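Long-range contact in sterol regulatory element-binding protein cleavage-activating protein (Schizosaccharomyces pombe, PDB 4YHC), which escorts the transcription factor precursor Sre1 for proteolytic processing when sterol or oxygen is low, represented here by its cytoplasmic WD40 domain: residues K225-A239 with I263-S275. The protein carries 9 engineered substitutions. Residues are numbered along the deposited sequence; the frame is centred on the assembly and turned at random.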
# COMPACT_ATOMS: atom_id res chain seq x y z
N LYS A 225 0.71 10.20 14.99
CA LYS A 225 1.14 8.80 14.93
C LYS A 225 1.41 8.31 13.50
O LYS A 225 2.18 7.35 13.30
CB LYS A 225 0.07 7.92 15.58
CG LYS A 225 -0.18 8.17 17.07
CD LYS A 225 1.09 7.85 17.84
CE LYS A 225 0.93 7.73 19.37
NZ LYS A 225 -0.00 6.67 19.76
N ASP A 226 0.75 8.92 12.51
CA ASP A 226 0.90 8.41 11.14
C ASP A 226 0.23 9.38 10.16
O ASP A 226 -0.58 10.24 10.50
CB ASP A 226 0.25 7.01 10.98
CG ASP A 226 1.05 6.10 10.02
OD1 ASP A 226 1.91 6.63 9.24
OD2 ASP A 226 0.78 4.85 10.02
N ILE A 227 0.62 9.21 8.92
CA ILE A 227 -0.02 9.89 7.79
C ILE A 227 -0.24 8.89 6.68
O ILE A 227 0.55 7.95 6.50
CB ILE A 227 0.81 11.08 7.27
CG1 ILE A 227 2.23 10.71 6.84
CG2 ILE A 227 0.87 12.16 8.29
CD1 ILE A 227 2.99 11.91 6.26
N TYR A 228 -1.33 9.07 5.91
CA TYR A 228 -1.62 8.12 4.83
C TYR A 228 -2.36 8.93 3.78
O TYR A 228 -3.18 9.78 4.12
CB TYR A 228 -2.46 6.92 5.31
CG TYR A 228 -2.59 5.82 4.28
CD1 TYR A 228 -3.62 5.88 3.33
CD2 TYR A 228 -1.69 4.77 4.20
CE1 TYR A 228 -3.75 4.92 2.34
CE2 TYR A 228 -1.86 3.76 3.20
CZ TYR A 228 -2.88 3.90 2.29
OH TYR A 228 -3.13 3.01 1.30
N GLY A 229 -2.08 8.69 2.52
CA GLY A 229 -2.68 9.53 1.42
C GLY A 229 -3.60 8.75 0.50
O GLY A 229 -3.41 7.55 0.31
N ILE A 230 -4.64 9.37 -0.01
CA ILE A 230 -5.41 8.81 -1.18
C ILE A 230 -5.13 9.84 -2.27
O ILE A 230 -5.73 10.93 -2.30
CB ILE A 230 -6.89 8.71 -0.95
CG1 ILE A 230 -7.17 8.07 0.39
CG2 ILE A 230 -7.66 8.11 -2.13
CD1 ILE A 230 -7.48 6.65 0.35
N ALA A 231 -4.22 9.48 -3.14
CA ALA A 231 -3.62 10.43 -4.01
C ALA A 231 -4.65 10.99 -5.01
O ALA A 231 -4.74 12.21 -5.22
CB ALA A 231 -2.42 9.79 -4.73
N MET A 232 -5.49 10.14 -5.54
CA MET A 232 -6.43 10.65 -6.58
C MET A 232 -7.52 11.60 -6.04
O MET A 232 -8.14 12.29 -6.84
CB MET A 232 -7.14 9.49 -7.32
CG MET A 232 -7.75 8.43 -6.43
SD MET A 232 -8.59 7.09 -7.36
CE MET A 232 -7.67 7.10 -8.91
N ALA A 233 -7.77 11.56 -4.72
CA ALA A 233 -8.74 12.42 -4.05
C ALA A 233 -8.05 13.68 -3.54
O ALA A 233 -8.71 14.58 -3.07
CB ALA A 233 -9.42 11.64 -2.90
N ASP A 234 -6.71 13.71 -3.57
CA ASP A 234 -5.87 14.77 -3.01
C ASP A 234 -6.18 14.93 -1.45
O ASP A 234 -6.40 16.02 -0.93
CB ASP A 234 -6.02 16.09 -3.75
CG ASP A 234 -4.74 16.85 -3.84
OD1 ASP A 234 -3.73 16.45 -3.22
OD2 ASP A 234 -4.70 17.81 -4.64
N ILE A 235 -6.16 13.82 -0.76
CA ILE A 235 -6.48 13.77 0.64
C ILE A 235 -5.33 13.14 1.40
O ILE A 235 -4.77 12.15 0.92
CB ILE A 235 -7.69 12.89 0.88
CG1 ILE A 235 -8.94 13.67 0.46
CG2 ILE A 235 -7.85 12.56 2.37
CD1 ILE A 235 -10.14 12.81 0.40
N LEU A 236 -5.03 13.72 2.55
CA LEU A 236 -4.13 13.15 3.53
C LEU A 236 -4.85 12.88 4.83
O LEU A 236 -5.64 13.77 5.31
CB LEU A 236 -3.01 14.14 3.79
CG LEU A 236 -1.94 13.65 4.75
CD1 LEU A 236 -0.55 13.99 4.31
CD2 LEU A 236 -2.14 14.25 6.15
N PHE A 237 -4.60 11.70 5.41
CA PHE A 237 -5.19 11.31 6.70
C PHE A 237 -4.04 11.46 7.72
O PHE A 237 -2.93 10.94 7.51
CB PHE A 237 -5.72 9.88 6.71
CG PHE A 237 -6.93 9.66 5.87
CD1 PHE A 237 -6.83 9.48 4.50
CD2 PHE A 237 -8.18 9.63 6.43
CE1 PHE A 237 -7.96 9.31 3.73
CE2 PHE A 237 -9.27 9.46 5.69
CZ PHE A 237 -9.17 9.26 4.34
N LEU A 238 -4.26 12.21 8.81
CA LEU A 238 -3.31 12.43 9.89
C LEU A 238 -3.87 11.72 11.15
O LEU A 238 -4.87 12.12 11.65
CB LEU A 238 -3.17 13.92 10.17
CG LEU A 238 -2.01 14.46 11.07
CD1 LEU A 238 -2.52 15.06 12.35
CD2 LEU A 238 -0.91 13.50 11.45
N ALA A 239 -3.25 10.65 11.59
CA ALA A 239 -3.67 9.87 12.71
C ALA A 239 -2.96 10.41 13.95
O ALA A 239 -1.81 10.75 13.91
CB ALA A 239 -3.26 8.46 12.54
N ILE A 263 -3.56 5.08 18.41
CA ILE A 263 -3.05 4.32 17.24
C ILE A 263 -1.56 4.18 17.42
O ILE A 263 -0.86 5.10 17.79
CB ILE A 263 -3.41 5.08 15.94
CG1 ILE A 263 -4.88 4.88 15.67
CG2 ILE A 263 -2.56 4.65 14.71
CD1 ILE A 263 -5.42 5.87 14.66
N LYS A 264 -1.06 2.99 17.19
CA LYS A 264 0.36 2.76 17.23
C LYS A 264 1.10 3.38 16.09
O LYS A 264 0.65 3.33 14.96
CB LYS A 264 0.60 1.27 17.25
CG LYS A 264 2.01 0.91 17.55
CD LYS A 264 2.08 -0.56 17.95
CE LYS A 264 3.52 -1.05 17.99
NZ LYS A 264 4.32 -0.01 18.72
N VAL A 265 2.20 4.05 16.38
CA VAL A 265 2.93 4.75 15.39
C VAL A 265 3.23 3.86 14.14
O VAL A 265 3.50 2.69 14.20
CB VAL A 265 4.21 5.43 15.95
CG1 VAL A 265 5.18 4.33 16.41
CG2 VAL A 265 4.83 6.24 14.83
N ASN A 266 3.04 4.45 12.98
CA ASN A 266 3.28 3.78 11.71
C ASN A 266 2.49 2.55 11.41
O ASN A 266 2.98 1.65 10.73
CB ASN A 266 4.75 3.44 11.60
CG ASN A 266 5.43 4.37 10.67
OD1 ASN A 266 5.01 4.53 9.49
ND2 ASN A 266 6.48 4.99 11.14
N THR A 267 1.30 2.42 11.95
CA THR A 267 0.55 1.20 11.64
C THR A 267 -0.77 1.42 10.93
O THR A 267 -1.52 0.46 10.82
CB THR A 267 0.26 0.41 12.92
OG1 THR A 267 -0.61 1.22 13.77
CG2 THR A 267 1.63 0.13 13.66
N PHE A 268 -1.04 2.64 10.49
CA PHE A 268 -2.30 3.08 9.98
C PHE A 268 -2.37 3.02 8.43
O PHE A 268 -1.49 3.51 7.75
CB PHE A 268 -2.53 4.52 10.45
CG PHE A 268 -3.87 5.11 10.04
CD1 PHE A 268 -5.01 4.87 10.77
CD2 PHE A 268 -3.97 5.99 8.99
CE1 PHE A 268 -6.22 5.45 10.44
CE2 PHE A 268 -5.18 6.54 8.60
CZ PHE A 268 -6.32 6.27 9.33
N SER A 269 -3.44 2.48 7.88
CA SER A 269 -3.69 2.61 6.45
C SER A 269 -5.17 2.80 6.19
O SER A 269 -6.02 2.64 7.12
CB SER A 269 -3.09 1.44 5.67
OG SER A 269 -3.71 0.29 6.09
N VAL A 270 -5.48 3.18 4.93
CA VAL A 270 -6.86 3.47 4.55
C VAL A 270 -7.18 2.82 3.26
O VAL A 270 -6.38 2.83 2.37
CB VAL A 270 -7.09 4.98 4.38
CG1 VAL A 270 -8.57 5.33 4.01
CG2 VAL A 270 -6.64 5.70 5.61
N GLY A 271 -8.36 2.28 3.11
CA GLY A 271 -8.82 1.96 1.72
C GLY A 271 -10.22 2.54 1.54
O GLY A 271 -10.97 2.66 2.53
N VAL A 272 -10.55 2.94 0.32
CA VAL A 272 -11.90 3.39 -0.04
C VAL A 272 -12.44 2.61 -1.26
O VAL A 272 -11.68 2.12 -2.14
CB VAL A 272 -11.95 4.92 -0.27
CG1 VAL A 272 -11.52 5.72 0.97
CG2 VAL A 272 -11.05 5.29 -1.43
N SER A 273 -13.76 2.45 -1.30
CA SER A 273 -14.40 1.61 -2.29
C SER A 273 -15.17 2.36 -3.35
O SER A 273 -15.69 3.44 -3.12
CB SER A 273 -15.26 0.55 -1.63
OG SER A 273 -16.49 1.10 -1.16
N ASN A 274 -15.16 1.80 -4.57
CA ASN A 274 -15.99 2.33 -5.66
C ASN A 274 -15.76 3.79 -5.92
O ASN A 274 -16.72 4.51 -6.01
CB ASN A 274 -17.47 2.06 -5.36
CG ASN A 274 -17.79 0.59 -5.42
OD1 ASN A 274 -17.10 -0.18 -6.12
ND2 ASN A 274 -18.77 0.16 -4.66
N SER A 275 -14.49 4.19 -6.00
CA SER A 275 -14.11 5.57 -6.15
C SER A 275 -14.70 6.05 -7.54
O SER A 275 -14.66 5.31 -8.51
CB SER A 275 -12.61 5.67 -6.16
OG SER A 275 -12.18 5.57 -4.82
O HOH W 1 2.75 4.68 19.15
O HOH W 2 1.35 3.42 7.82
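Val270 packs against two aromatic rings of the neighbouring blade. Its CG2 sits over one face of Phe237, 4.1 Å from the ring centroid, a CH-pi contact; a beta-branched residue suits a strand and can set one methyl on the ring face. Phe268, buried, brings a ring edge to Phe237 CB, with CE2 3.9 Å away, and takes Ala239 CB over one face, where a small residue fits. Tyr228 has its CG anti to the backbone N, which lays the ring over the adjoining strand: Val270 N stands above its centre and Ser269 CA nearer the rim, 3.7 Å above the plane. Were Tyr228 an alanine, the ring over Ser269 and Val270 would be gone and their backbone would probably become more accessible to water. Polar bonds hold the 264-267 type II turn, whose third position, with positive phi, suits Asn266. Asn266 N reaches Lys225 O in a nearly straight bond (3.0 Å). The Asp226 carboxylate can serve two partners: OD2 accepts Phe268 N at 2.9 Å, OD1 pairs with Lys177. Long Lys225 bends at chi2 (-63°) and chi4 (61°), bringing NZ to Ile263 O (2.7 Å), and forms a salt bridge with Asp241. Solvent flanks the ring cluster at both ends: exposed Val265 and Asn266 at the turn, and, more loosely, exposed Met232, its SD 4.4 Å from Ser275 CB. Strands 226-230 and 269-273 share no backbone bonds, as in adjacent propeller blades; their axes come within 7.0 Å and their directions differ by 23°. Strand 243-248 backs Phe237 and Phe268, strand 281-292 pairs with 269-278, and strand 175-182 lies against Ile227.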